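Local coordinates for CrtC domain-containing protein (Fusarium vanettenii 77-13-4, PDB 7A0Q) that probably adds water to the prenyl side chain of kievitone, a bean phytoalexin, and so detoxifies this plant defence compound for the fungus, at residues F166-G171 against W236-P241; P216-W221 against I341-W346; V281-D286 against T316-F321. All coordinates share one frame; numbering follows the deposited sequence.

Contact 1: residues F166-G171 against W236-P241; sequences FQFGEG and WIFSDP. With NAG (2-acetamido-2-deoxy-beta-D-glucopyranose), chain C.
F168 presents its ring edge to two aromatic faces at once, those of F238 and W236, and these three residues are the heart of the contact. Against F238 the rings stand almost perpendicular, planes at 88°, an edge-to-face pair in which F168 CD1 comes 3.7 Å from F238 CZ. The adjacent corner serves the indole: F168 CE1 lies 3.6 Å from W236 CZ3, again edge-to-face, with planes at 68°. F168 sets out from its backbone away from 236-241, but with CG trans to the backbone N (chi1 -175°) the ring swings back toward that segment, where its edge meets both partners. F166 completes the aromatic cluster, its CZ resting over one face of the indole, 3.5 Å from W236 NE1. That N-H is hydrogen-bonded to E175 OE1, a bond that limits rotation of the indole while F166 lies against its face.

Beyond the cluster the chain 166-171 reverses through a type II' turn, F168 to G171. G169 takes a positive phi, which a residue without a side chain adopts easily. Here one water does the bridging: it accepts from Q167 NE2 and donates to G169 O and, at 2.9 Å, to D240 OD2. The other carboxylate oxygen, D240 OD1, is taken by the backbone N-H groups of F242 and R243.

The two segments belong to different lipocalin-like regions of this tandem calycin protein. No direct hydrogen bond passes between them, which implies that they are joined here by ring packing, with a water as polar bridge.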
loop_
_atom_site.group_PDB
_atom_site.type_symbol
_atom_site.label_atom_id
_atom_site.label_comp_id
_atom_site.label_asym_id
_atom_site.label_seq_id
_atom_site.Cartn_x
_atom_site.Cartn_y
_atom_site.Cartn_z
ATOM N N PHE A 166 15.485 2.642 -4.984
ATOM C CA PHE A 166 15.457 3.598 -6.094
ATOM C C PHE A 166 15.557 5.014 -5.527
ATOM O O PHE A 166 15.461 5.233 -4.316
ATOM C CB PHE A 166 14.205 3.408 -6.978
ATOM C CG PHE A 166 12.885 3.672 -6.284
ATOM C CD1 PHE A 166 12.226 2.651 -5.601
ATOM C CD2 PHE A 166 12.270 4.925 -6.361
ATOM C CE1 PHE A 166 10.999 2.881 -4.984
ATOM C CE2 PHE A 166 11.049 5.158 -5.750
ATOM C CZ PHE A 166 10.402 4.128 -5.054
ATOM N N GLN A 167 15.787 5.979 -6.424
ATOM C CA GLN A 167 15.934 7.375 -6.017
ATOM C C GLN A 167 14.571 7.990 -5.691
ATOM O O GLN A 167 13.633 7.898 -6.487
ATOM C CB GLN A 167 16.629 8.174 -7.122
ATOM C CG GLN A 167 17.031 9.581 -6.692
ATOM C CD GLN A 167 18.384 9.607 -6.017
ATOM O OE1 GLN A 167 18.963 8.557 -5.734
ATOM N NE2 GLN A 167 18.913 10.810 -5.774
ATOM N N PHE A 168 14.465 8.622 -4.516
ATOM C CA PHE A 168 13.176 9.082 -3.980
ATOM C C PHE A 168 13.423 10.384 -3.236
ATOM O O PHE A 168 13.905 10.372 -2.098
ATOM C CB PHE A 168 12.576 8.026 -3.057
ATOM C CG PHE A 168 11.186 8.342 -2.552
ATOM C CD1 PHE A 168 10.098 8.288 -3.395
ATOM C CD2 PHE A 168 10.973 8.640 -1.209
ATOM C CE1 PHE A 168 8.820 8.548 -2.940
ATOM C CE2 PHE A 168 9.687 8.895 -0.733
ATOM C CZ PHE A 168 8.611 8.851 -1.605
ATOM N N GLY A 169 13.085 11.499 -3.871
ATOM C CA GLY A 169 13.462 12.786 -3.327
ATOM C C GLY A 169 14.932 13.050 -3.570
ATOM O O GLY A 169 15.480 12.641 -4.600
ATOM N N GLU A 170 15.593 13.696 -2.613
ATOM C CA GLU A 170 16.997 14.036 -2.789
ATOM C C GLU A 170 17.929 12.842 -2.624
ATOM O O GLU A 170 19.099 12.933 -3.011
ATOM C CB GLU A 170 17.392 15.148 -1.816
ATOM C CG GLU A 170 18.579 15.962 -2.301
ATOM C CD GLU A 170 19.014 17.033 -1.312
ATOM O OE1 GLU A 170 18.653 16.941 -0.119
ATOM O OE2 GLU A 170 19.727 17.964 -1.739
ATOM N N GLY A 171 17.438 11.720 -2.103
ATOM C CA GLY A 171 18.280 10.562 -1.862
ATOM C C GLY A 171 17.583 9.255 -2.187
ATOM O O GLY A 171 16.796 9.185 -3.138
ATOM N N TRP A 236 5.169 4.223 -9.361
ATOM C CA TRP A 236 5.395 5.525 -8.742
ATOM C C TRP A 236 5.433 6.627 -9.794
ATOM O O TRP A 236 6.095 6.488 -10.828
ATOM C CB TRP A 236 6.728 5.561 -7.988
ATOM C CG TRP A 236 6.768 4.791 -6.692
ATOM C CD1 TRP A 236 7.160 3.500 -6.524
ATOM C CD2 TRP A 236 6.466 5.302 -5.393
ATOM N NE1 TRP A 236 7.092 3.154 -5.182
ATOM C CE2 TRP A 236 6.669 4.248 -4.469
ATOM C CE3 TRP A 236 6.022 6.545 -4.918
ATOM C CZ2 TRP A 236 6.461 4.411 -3.100
ATOM C CZ3 TRP A 236 5.824 6.704 -3.561
ATOM C CH2 TRP A 236 6.039 5.642 -2.665
ATOM N N ILE A 237 4.787 7.755 -9.487
ATOM C CA ILE A 237 4.853 8.955 -10.332
ATOM C C ILE A 237 5.101 10.157 -9.427
ATOM O O ILE A 237 4.338 10.396 -8.487
ATOM C CB ILE A 237 3.568 9.159 -11.152
ATOM C CG1 ILE A 237 3.198 7.887 -11.917
ATOM C CG2 ILE A 237 3.743 10.331 -12.116
ATOM C CD1 ILE A 237 2.195 7.020 -11.172
ATOM N N PHE A 238 6.162 10.915 -9.711
ATOM C CA PHE A 238 6.449 12.145 -8.969
ATOM C C PHE A 238 7.579 12.877 -9.674
ATOM O O PHE A 238 8.319 12.294 -10.465
ATOM C CB PHE A 238 6.818 11.888 -7.496
ATOM C CG PHE A 238 7.972 10.927 -7.307
ATOM C CD1 PHE A 238 9.284 11.377 -7.357
ATOM C CD2 PHE A 238 7.739 9.573 -7.064
ATOM C CE1 PHE A 238 10.354 10.513 -7.183
ATOM C CE2 PHE A 238 8.809 8.688 -6.892
ATOM C CZ PHE A 238 10.117 9.158 -6.946
ATOM N N SER A 239 7.715 14.161 -9.361
ATOM C CA SER A 239 8.789 14.962 -9.933
ATOM C C SER A 239 10.037 14.902 -9.066
ATOM O O SER A 239 9.955 14.860 -7.833
ATOM C CB SER A 239 8.349 16.415 -10.083
ATOM O OG SER A 239 7.221 16.519 -10.926
ATOM N N ASP A 240 11.195 14.912 -9.722
ATOM C CA ASP A 240 12.479 15.012 -9.041
ATOM C C ASP A 240 13.047 16.397 -9.321
ATOM O O ASP A 240 13.659 16.609 -10.378
ATOM C CB ASP A 240 13.442 13.924 -9.533
ATOM C CG ASP A 240 14.787 13.975 -8.836
ATOM O OD1 ASP A 240 15.090 14.981 -8.155
ATOM O OD2 ASP A 240 15.558 13.002 -8.959
ATOM N N PRO A 241 12.889 17.366 -8.413
ATOM C CA PRO A 241 13.426 18.712 -8.662
ATOM C C PRO A 241 14.912 18.833 -8.390
ATOM O O PRO A 241 15.500 19.880 -8.689
ATOM C CB PRO A 241 12.625 19.585 -7.691
ATOM C CG PRO A 241 12.373 18.669 -6.531
ATOM C CD PRO A 241 12.168 17.288 -7.131
HETATM C C1 NAG C . 1.695 16.641 -7.752
HETATM C C2 NAG C . 0.961 15.840 -8.813
HETATM C C3 NAG C . 0.704 16.708 -10.047
HETATM C C4 NAG C . 0.050 18.036 -9.685
HETATM C C5 NAG C . 0.767 18.726 -8.533
HETATM C C6 NAG C . -0.019 19.893 -7.984
HETATM C C7 NAG C . 1.278 13.412 -9.032
HETATM C C8 NAG C . 2.174 12.333 -9.551
HETATM N N2 NAG C . 1.716 14.660 -9.201
HETATM O O3 NAG C . -0.131 15.981 -10.942
HETATM O O4 NAG C . 0.152 18.906 -10.808
HETATM O O5 NAG C . 0.944 17.817 -7.436
HETATM O O6 NAG C . -1.301 19.469 -7.540
HETATM O O7 NAG C . 0.220 13.163 -8.464
HETATM O O HOH W 1 17.309 13.080 -6.681
#

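Contact 2: residues P216-W221 against I341-W346; sequences PSNWTW and IVYSTW. With NAG (2-acetamido-2-deoxy-beta-D-glucopyranose), chain C.
W219 and V342 form an antiparallel hydrogen-bonded pair between strands 218-221 and 341-343, whose axes run 4.8 Å apart, and the non-hydrogen-bonded pairs N218-Y343 and T220-I341 flank it. W219 N lies 2.9 Å from V342 O, and V342 N returns a bond to W219 O. Where 218-221 begins and 341-343 ends, S217 O accepts from S344 N, with T345 N a weak second donor, while S344 OG donates to P216 O at 2.6 Å. A serine suits this place, its short hydroxyl capturing a carbonyl that the strand ladder does not reach.

The pairing joins the first and last strands of the eight-stranded calycin barrel, 218-225 and 331-343, and so shuts it. W219 and V342 project side by side from one face, where V342 CG1 makes a CH-pi contact over the six-membered ring, 3.4 Å from W219 CZ2; the indole N-H goes to E340 OE2. The other face bears the glycan, joined covalently to ND2 of N218, the asparagine of an Asn-X-Thr sequon. N218 CB lies over the Y343 ring, 3.7 Å from its centroid, and with chi1 at 64° its amide carries the sugar toward the Y343 hydroxyl. S217 OG donates to a lone pair of N218 OD1 in the amide plane, steadying it. T220 completes the sequon, donating from OG1 to NAG O7 at 2.8 Å, and Y343 OH is hydrogen-bonded to NAG O6 at 2.7 Å.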
loop_
_atom_site.group_PDB
_atom_site.type_symbol
_atom_site.label_atom_id
_atom_site.label_comp_id
_atom_site.label_asym_id
_atom_site.label_seq_id
_atom_site.Cartn_x
_atom_site.Cartn_y
_atom_site.Cartn_z
ATOM N N PRO A 216 9.849 13.657 -2.158
ATOM C CA PRO A 216 9.147 14.438 -3.187
ATOM C C PRO A 216 8.046 15.302 -2.589
ATOM O O PRO A 216 7.493 15.001 -1.527
ATOM C CB PRO A 216 8.571 13.363 -4.119
ATOM C CG PRO A 216 9.507 12.195 -3.954
ATOM C CD PRO A 216 9.883 12.218 -2.497
ATOM N N SER A 217 7.727 16.391 -3.293
ATOM C CA SER A 217 6.657 17.273 -2.837
ATOM C C SER A 217 5.317 16.550 -2.795
ATOM O O SER A 217 4.490 16.808 -1.913
ATOM C CB SER A 217 6.567 18.506 -3.742
ATOM O OG SER A 217 6.200 18.134 -5.064
ATOM N N ASN A 218 5.079 15.652 -3.747
ATOM C CA ASN A 218 3.832 14.907 -3.816
ATOM C C ASN A 218 4.017 13.781 -4.817
ATOM O O ASN A 218 4.904 13.832 -5.675
ATOM C CB ASN A 218 2.630 15.793 -4.193
ATOM C CG ASN A 218 2.709 16.418 -5.594
ATOM O OD1 ASN A 218 3.574 17.248 -5.888
ATOM N ND2 ASN A 218 1.771 16.030 -6.453
ATOM N N TRP A 219 3.183 12.755 -4.690
ATOM C CA TRP A 219 3.281 11.621 -5.594
ATOM C C TRP A 219 1.929 10.946 -5.735
ATOM O O TRP A 219 1.005 11.173 -4.949
ATOM C CB TRP A 219 4.324 10.595 -5.113
ATOM C CG TRP A 219 4.045 9.973 -3.754
ATOM C CD1 TRP A 219 3.210 8.921 -3.482
ATOM C CD2 TRP A 219 4.638 10.346 -2.504
ATOM N NE1 TRP A 219 3.240 8.630 -2.137
ATOM C CE2 TRP A 219 4.110 9.485 -1.516
ATOM C CE3 TRP A 219 5.554 11.331 -2.123
ATOM C CZ2 TRP A 219 4.475 9.577 -0.176
ATOM C CZ3 TRP A 219 5.917 11.423 -0.787
ATOM C CH2 TRP A 219 5.374 10.550 0.170
ATOM N N THR A 220 1.839 10.092 -6.746
ATOM C CA THR A 220 0.802 9.075 -6.831
ATOM C C THR A 220 1.490 7.721 -6.900
ATOM O O THR A 220 2.464 7.557 -7.648
ATOM C CB THR A 220 -0.099 9.283 -8.051
ATOM O OG1 THR A 220 -0.725 10.572 -7.960
ATOM C CG2 THR A 220 -1.187 8.205 -8.117
ATOM N N TRP A 221 0.980 6.765 -6.116
ATOM C CA TRP A 221 1.448 5.383 -6.136
ATOM C C TRP A 221 0.273 4.470 -6.454
ATOM O O TRP A 221 -0.804 4.603 -5.858
ATOM C CB TRP A 221 2.072 4.994 -4.790
ATOM C CG TRP A 221 2.550 3.559 -4.677
ATOM C CD1 TRP A 221 3.610 2.993 -5.338
ATOM C CD2 TRP A 221 2.008 2.531 -3.830
ATOM N NE1 TRP A 221 3.754 1.668 -4.959
ATOM C CE2 TRP A 221 2.786 1.363 -4.039
ATOM C CE3 TRP A 221 0.947 2.484 -2.918
ATOM C CZ2 TRP A 221 2.534 0.165 -3.366
ATOM C CZ3 TRP A 221 0.694 1.285 -2.240
ATOM C CH2 TRP A 221 1.482 0.140 -2.481
ATOM N N ILE A 341 -2.445 8.914 -3.020
ATOM C CA ILE A 341 -2.109 10.275 -3.424
ATOM C C ILE A 341 -1.660 11.014 -2.181
ATOM O O ILE A 341 -2.439 11.171 -1.229
ATOM C CB ILE A 341 -3.284 11.005 -4.088
ATOM C CG1 ILE A 341 -3.889 10.154 -5.206
ATOM C CG2 ILE A 341 -2.804 12.331 -4.646
ATOM C CD1 ILE A 341 -5.119 10.785 -5.850
ATOM N N VAL A 342 -0.406 11.454 -2.177
ATOM C CA VAL A 342 0.206 12.060 -1.003
ATOM C C VAL A 342 0.859 13.371 -1.407
ATOM O O VAL A 342 1.529 13.441 -2.440
ATOM C CB VAL A 342 1.252 11.131 -0.348
ATOM C CG1 VAL A 342 2.103 11.902 0.675
ATOM C CG2 VAL A 342 0.566 9.936 0.310
ATOM N N TYR A 343 0.647 14.400 -0.590
ATOM C CA TYR A 343 1.418 15.635 -0.608
ATOM C C TYR A 343 2.253 15.681 0.664
ATOM O O TYR A 343 1.702 15.621 1.773
ATOM C CB TYR A 343 0.491 16.853 -0.694
ATOM C CG TYR A 343 -0.145 16.992 -2.051
ATOM C CD1 TYR A 343 -1.199 16.169 -2.445
ATOM C CD2 TYR A 343 0.321 17.936 -2.956
ATOM C CE1 TYR A 343 -1.766 16.281 -3.711
ATOM C CE2 TYR A 343 -0.234 18.051 -4.214
ATOM C CZ TYR A 343 -1.278 17.243 -4.587
ATOM O OH TYR A 343 -1.813 17.384 -5.844
ATOM N N SER A 344 3.574 15.756 0.517
ATOM C CA SER A 344 4.405 15.983 1.691
ATOM C C SER A 344 4.415 17.449 2.078
ATOM O O SER A 344 4.788 17.780 3.206
ATOM C CB SER A 344 5.834 15.484 1.458
ATOM O OG SER A 344 6.500 16.278 0.488
ATOM N N THR A 345 4.011 18.319 1.154
ATOM C CA THR A 345 3.759 19.722 1.419
ATOM C C THR A 345 2.681 20.182 0.455
ATOM O O THR A 345 2.584 19.693 -0.675
ATOM C CB THR A 345 5.016 20.588 1.252
ATOM O OG1 THR A 345 4.666 21.966 1.422
ATOM C CG2 THR A 345 5.623 20.414 -0.141
ATOM N N TRP A 346 1.875 21.133 0.904
ATOM C CA TRP A 346 0.885 21.733 0.027
ATOM C C TRP A 346 1.441 22.926 -0.748
ATOM O O TRP A 346 0.726 23.503 -1.573
ATOM C CB TRP A 346 -0.354 22.118 0.846
ATOM C CG TRP A 346 -1.184 20.900 1.238
ATOM C CD1 TRP A 346 -1.589 19.882 0.411
ATOM C CD2 TRP A 346 -1.698 20.584 2.539
ATOM N NE1 TRP A 346 -2.324 18.957 1.121
ATOM C CE2 TRP A 346 -2.401 19.364 2.429
ATOM C CE3 TRP A 346 -1.627 21.211 3.787
ATOM C CZ2 TRP A 346 -3.039 18.767 3.517
ATOM C CZ3 TRP A 346 -2.256 20.612 4.867
ATOM C CH2 TRP A 346 -2.950 19.401 4.724
HETATM C C1 NAG C . 1.695 16.641 -7.752
HETATM C C2 NAG C . 0.961 15.840 -8.813
HETATM C C3 NAG C . 0.704 16.708 -10.047
HETATM C C4 NAG C . 0.050 18.036 -9.685
HETATM C C5 NAG C . 0.767 18.726 -8.533
HETATM C C6 NAG C . -0.019 19.893 -7.984
HETATM C C7 NAG C . 1.278 13.412 -9.032
HETATM C C8 NAG C . 2.174 12.333 -9.551
HETATM N N2 NAG C . 1.716 14.660 -9.201
HETATM O O3 NAG C . -0.131 15.981 -10.942
HETATM O O4 NAG C . 0.152 18.906 -10.808
HETATM O O5 NAG C . 0.944 17.817 -7.436
HETATM O O6 NAG C . -1.301 19.469 -7.540
HETATM O O7 NAG C . 0.220 13.163 -8.464
#

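Contact 3: residues V281-D286 against T316-F321; sequences VTYPLD and TAYEGF
Y283 and Y318 meet through their rings and a methylene group within an eight-stranded calycin barrel, the fold of the lipocalin clan. Strands 282-286 and 317-321 run in nearly the same direction, 18° apart, because strand 295-308 lies between them in the antiparallel order. Their axes approach no closer than 9.6 Å, so side chains have to bridge the distance.

Tyrosine, long and flat, does this well. Y318 CB stands almost exactly above the centre of the Y283 ring, a CH-pi contact 3.9 Å from the centroid. Farther along, the rings are set obliquely, planes at 48°, and Y283 CD2 touches Y318 CD2 at 3.7 Å. An extended first torsion (chi1 -163°) carries the Y318 ring along the strand past Y283 toward L285. G320, having no side chain, lets that ring lie close above its own strand. L285 crosses the phenol at about a right angle, and its CD2 methyl is 3.7 Å from Y318 CZ.

The hydroxyls of both tyrosines are satisfied from the intervening strand: Y283 OH bonds to E307 OE2, and Y318 OH to E304 O and S301 OG. Each phenol thus combines an apolar ring, useful where rings and methyls meet, with a polar end that the strand between can hold. I341 also touches Y283, from the last strand of the barrel. Just before strand 317-321, T316 turns a methyl to the Y283 phenol, while its hydroxyl pairs with D312 O and G310 N; T316 CG2 lies 3.7 Å from Y283 OH.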
loop_
_atom_site.group_PDB
_atom_site.type_symbol
_atom_site.label_atom_id
_atom_site.label_comp_id
_atom_site.label_asym_id
_atom_site.label_seq_id
_atom_site.Cartn_x
_atom_site.Cartn_y
_atom_site.Cartn_z
ATOM N N VAL A 281 -6.462 20.641 -1.487
ATOM C CA VAL A 281 -6.164 19.963 -2.742
ATOM C C VAL A 281 -7.420 19.273 -3.250
ATOM O O VAL A 281 -8.286 18.867 -2.470
ATOM C CB VAL A 281 -4.987 18.969 -2.558
ATOM C CG1 VAL A 281 -5.389 17.818 -1.653
ATOM C CG2 VAL A 281 -4.493 18.463 -3.903
ATOM N N THR A 282 -7.517 19.150 -4.573
ATOM C CA THR A 282 -8.575 18.423 -5.265
ATOM C C THR A 282 -7.982 17.152 -5.856
ATOM O O THR A 282 -7.090 17.222 -6.710
ATOM C CB THR A 282 -9.185 19.270 -6.380
ATOM O OG1 THR A 282 -9.543 20.554 -5.861
ATOM C CG2 THR A 282 -10.409 18.590 -6.961
ATOM N N TYR A 283 -8.487 15.997 -5.421
ATOM C CA TYR A 283 -7.956 14.747 -5.957
ATOM C C TYR A 283 -8.685 14.353 -7.240
ATOM O O TYR A 283 -9.913 14.423 -7.298
ATOM C CB TYR A 283 -8.107 13.612 -4.947
ATOM C CG TYR A 283 -7.469 13.860 -3.602
ATOM C CD1 TYR A 283 -6.086 13.903 -3.460
ATOM C CD2 TYR A 283 -8.251 14.037 -2.466
ATOM C CE1 TYR A 283 -5.505 14.123 -2.223
ATOM C CE2 TYR A 283 -7.676 14.262 -1.231
ATOM C CZ TYR A 283 -6.306 14.294 -1.110
ATOM O OH TYR A 283 -5.747 14.515 0.123
ATOM N N PRO A 284 -7.961 13.913 -8.269
ATOM C CA PRO A 284 -8.617 13.238 -9.390
ATOM C C PRO A 284 -9.090 11.857 -8.961
ATOM O O PRO A 284 -8.570 11.264 -8.011
ATOM C CB PRO A 284 -7.509 13.142 -10.439
ATOM C CG PRO A 284 -6.251 13.032 -9.611
ATOM C CD PRO A 284 -6.489 13.856 -8.369
ATOM N N LEU A 285 -10.091 11.335 -9.676
ATOM C CA LEU A 285 -10.693 10.051 -9.325
ATOM C C LEU A 285 -10.644 9.030 -10.458
ATOM O O LEU A 285 -11.203 7.941 -10.316
ATOM C CB LEU A 285 -12.141 10.240 -8.861
ATOM C CG LEU A 285 -12.329 10.928 -7.512
ATOM C CD1 LEU A 285 -13.796 10.896 -7.121
ATOM C CD2 LEU A 285 -11.483 10.259 -6.418
ATOM N N ASP A 286 -9.991 9.347 -11.574
ATOM C CA ASP A 286 -9.762 8.391 -12.648
ATOM C C ASP A 286 -8.385 8.663 -13.226
ATOM O O ASP A 286 -7.856 9.765 -13.096
ATOM C CB ASP A 286 -10.832 8.486 -13.752
ATOM C CG ASP A 286 -12.233 8.215 -13.226
ATOM O OD1 ASP A 286 -12.656 7.041 -13.216
ATOM O OD2 ASP A 286 -12.902 9.177 -12.799
ATOM N N THR A 316 -1.852 13.368 5.766
ATOM C CA THR A 316 -3.058 13.256 4.956
ATOM C C THR A 316 -2.765 12.439 3.706
ATOM O O THR A 316 -1.687 12.562 3.121
ATOM C CB THR A 316 -3.563 14.657 4.567
ATOM O OG1 THR A 316 -3.888 15.384 5.756
ATOM C CG2 THR A 316 -4.791 14.589 3.681
ATOM N N ALA A 317 -3.716 11.600 3.290
ATOM C CA ALA A 317 -3.511 10.884 2.038
ATOM C C ALA A 317 -4.841 10.434 1.457
ATOM O O ALA A 317 -5.747 10.048 2.199
ATOM C CB ALA A 317 -2.603 9.662 2.230
ATOM N N TYR A 318 -4.940 10.463 0.129
ATOM C CA TYR A 318 -5.975 9.692 -0.539
ATOM C C TYR A 318 -5.479 8.254 -0.651
ATOM O O TYR A 318 -4.434 7.998 -1.258
ATOM C CB TYR A 318 -6.310 10.269 -1.916
ATOM C CG TYR A 318 -7.635 9.747 -2.422
ATOM C CD1 TYR A 318 -7.708 8.577 -3.171
ATOM C CD2 TYR A 318 -8.825 10.405 -2.106
ATOM C CE1 TYR A 318 -8.931 8.085 -3.614
ATOM C CE2 TYR A 318 -10.055 9.919 -2.548
ATOM C CZ TYR A 318 -10.103 8.758 -3.291
ATOM O OH TYR A 318 -11.319 8.270 -3.720
ATOM N N GLU A 319 -6.191 7.322 -0.025
ATOM C CA GLU A 319 -5.786 5.917 -0.024
ATOM C C GLU A 319 -7.005 5.114 -0.450
ATOM O O GLU A 319 -7.801 4.687 0.386
ATOM C CB GLU A 319 -5.272 5.492 1.333
ATOM C CG GLU A 319 -4.115 6.291 1.832
ATOM C CD GLU A 319 -2.795 5.740 1.359
ATOM O OE1 GLU A 319 -2.783 4.723 0.627
ATOM O OE2 GLU A 319 -1.766 6.332 1.736
ATOM N N GLY A 320 -7.138 4.908 -1.755
ATOM C CA GLY A 320 -8.401 4.480 -2.313
ATOM C C GLY A 320 -8.374 3.154 -3.042
ATOM O O GLY A 320 -7.488 2.886 -3.859
ATOM N N PHE A 321 -9.354 2.312 -2.738
ATOM C CA PHE A 321 -9.613 1.137 -3.559
ATOM C C PHE A 321 -9.991 1.578 -4.967
ATOM O O PHE A 321 -10.762 2.524 -5.145
ATOM C CB PHE A 321 -10.748 0.322 -2.934
ATOM C CG PHE A 321 -11.052 -0.960 -3.643
ATOM C CD1 PHE A 321 -10.083 -1.940 -3.798
ATOM C CD2 PHE A 321 -12.332 -1.203 -4.134
ATOM C CE1 PHE A 321 -10.378 -3.137 -4.440
ATOM C CE2 PHE A 321 -12.638 -2.394 -4.779
ATOM C CZ PHE A 321 -11.667 -3.369 -4.934
#

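Overall arrangement
From the N terminus, the chain first opens contact 1 at 166-171, in the N-terminal lipocalin region, then opens contact 2 at 216-221 before contact 1 closes at 236-241. These two therefore cross. Contact 3 opens at 281-286 and closes at 316-321, wholly between the two segments of contact 2, which closes last at 341-346. Contact 1 ties the two lipocalin-like regions together, contact 2 closes the C-terminal eight-stranded barrel, and contact 3 links strands two places apart within it. Contacts 1 and 2 touch through neighbouring strands, I237 N lying 3.0 Å from T220 O; I341 N and Y318 O, 2.8 Å apart, join contacts 2 and 3.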